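Local coordinates for protein acetate CoA-transferase subunit beta (Escherichia coli DH5[alpha], PDB 5DBN) that transfers coenzyme A from acetyl-CoA to acetoacetate and other short-chain fatty acids through a covalent enzyme-CoA intermediate, activating them for degradation, at residues L101-D104 with N108-N111. Sequence-based numbering, arbitrary orientation.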
loop_
_atom_site.group_PDB
_atom_site.type_symbol
_atom_site.label_atom_id
_atom_site.label_comp_id
_atom_site.label_asym_id
_atom_site.label_seq_id
_atom_site.Cartn_x
_atom_site.Cartn_y
_atom_site.Cartn_z
ATOM N N LEU B 101 -18.986 3.647 -25.221
ATOM C CA LEU B 101 -20.324 4.067 -25.604
ATOM C C LEU B 101 -20.204 5.351 -26.404
ATOM O O LEU B 101 -20.894 5.537 -27.405
ATOM C CB LEU B 101 -21.211 4.289 -24.377
ATOM C CG LEU B 101 -21.433 3.084 -23.465
ATOM C CD1 LEU B 101 -21.933 3.535 -22.103
ATOM C CD2 LEU B 101 -22.420 2.118 -24.107
ATOM N N GLN B 102 -19.306 6.226 -25.959
ATOM C CA GLN B 102 -19.079 7.504 -26.622
ATOM C C GLN B 102 -17.652 8.013 -26.426
ATOM O O GLN B 102 -17.041 7.810 -25.374
ATOM C CB GLN B 102 -20.077 8.550 -26.115
ATOM C CG GLN B 102 -21.519 8.253 -26.490
ATOM C CD GLN B 102 -22.483 9.342 -26.075
ATOM O OE1 GLN B 102 -22.170 10.192 -25.242
ATOM N NE2 GLN B 102 -23.672 9.321 -26.668
ATOM N N VAL B 103 -17.139 8.675 -27.459
ATOM C CA VAL B 103 -15.857 9.370 -27.408
ATOM C C VAL B 103 -16.036 10.690 -28.148
ATOM O O VAL B 103 -16.823 10.757 -29.091
ATOM C CB VAL B 103 -14.721 8.539 -28.050
ATOM C CG1 VAL B 103 -13.395 9.289 -27.984
ATOM C CG2 VAL B 103 -14.599 7.184 -27.371
ATOM N N ASP B 104 -15.330 11.738 -27.726
ATOM C CA ASP B 104 -15.452 13.030 -28.400
ATOM C C ASP B 104 -14.116 13.691 -28.729
ATOM O O ASP B 104 -13.047 13.187 -28.379
ATOM C CB ASP B 104 -16.313 13.989 -27.565
ATOM C CG ASP B 104 -15.756 14.239 -26.172
ATOM O OD1 ASP B 104 -14.527 14.144 -25.971
ATOM O OD2 ASP B 104 -16.561 14.551 -25.270
ATOM N N ASN B 108 -12.598 12.875 -24.382
ATOM C CA ASN B 108 -13.360 12.386 -23.239
ATOM C C ASN B 108 -13.929 11.005 -23.547
ATOM O O ASN B 108 -14.108 10.652 -24.713
ATOM C CB ASN B 108 -14.488 13.351 -22.873
ATOM C CG ASN B 108 -13.991 14.756 -22.596
ATOM O OD1 ASN B 108 -12.907 14.947 -22.047
ATOM N ND2 ASN B 108 -14.787 15.751 -22.974
ATOM N N LEU B 109 -14.201 10.227 -22.502
ATOM C CA LEU B 109 -14.721 8.872 -22.662
ATOM C C LEU B 109 -15.925 8.625 -21.765
ATOM O O LEU B 109 -15.965 9.072 -20.620
ATOM C CB LEU B 109 -13.637 7.839 -22.352
ATOM C CG LEU B 109 -14.059 6.367 -22.425
ATOM C CD1 LEU B 109 -14.417 5.967 -23.850
ATOM C CD2 LEU B 109 -12.978 5.467 -21.862
ATOM N N ALA B 110 -16.902 7.909 -22.309
ATOM C CA ALA B 110 -18.035 7.409 -21.545
ATOM C C ALA B 110 -18.254 5.946 -21.913
ATOM O O ALA B 110 -18.486 5.630 -23.083
ATOM C CB ALA B 110 -19.281 8.231 -21.824
ATOM N N ASN B 111 -18.158 5.049 -20.933
ATOM C CA ASN B 111 -18.289 3.621 -21.216
ATOM C C ASN B 111 -18.657 2.787 -19.993
ATOM O O ASN B 111 -18.326 1.601 -19.928
ATOM C CB ASN B 111 -16.988 3.083 -21.829
ATOM C CG ASN B 111 -15.891 2.848 -20.796
ATOM O OD1 ASN B 111 -15.844 3.495 -19.753
ATOM N ND2 ASN B 111 -14.997 1.917 -21.098
#
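D104 and N108 close the turn end of this short antiparallel pair with a two-pronged grip, a carboxylate reading both the backbone and the side chain of one asparagine. OD1 of D104 takes the backbone N of N108 at 2.8 Å, while OD2 of D104 receives ND2 of N108 at 3.1 Å. Both donors arrive on the syn sides of the oxygens and somewhat out of the carboxylate plane, and the amide is turned 74° from that plane. The torsion responsible is chi1 of D104, 59°, which sets CG between the backbone N and the carbonyl carbon and swings the carboxylate over to N108. OD2 of D104 also accepts from the backbone N of C154, and OD1 of N108 from that of H162. Losing the carboxylate to an alanine here would probably leave N108 N, N108 ND2 and C154 N each short of an acceptor. The motif is a beta hairpin of strands 102-104 and 109-110, ending in a classic beta bulge: L101 N and Q102 N converge on A110 O, each at 3.0 Å and in the carbonyl plane, and A110 N returns a bond to Q102 O. On one face V103 and L109 form a non-hydrogen-bonded pair, CG2 of V103 lying 3.7 Å from CD1 of L109, and both side chains rest on I137 of the main sheet. Q102 and A110 occupy the other face, where OE1 of Q102 accepts from the backbone N of T155 and of M156. At the bulge, CD1 of L101 lies against the backbone of N111, 3.8 Å from its CA.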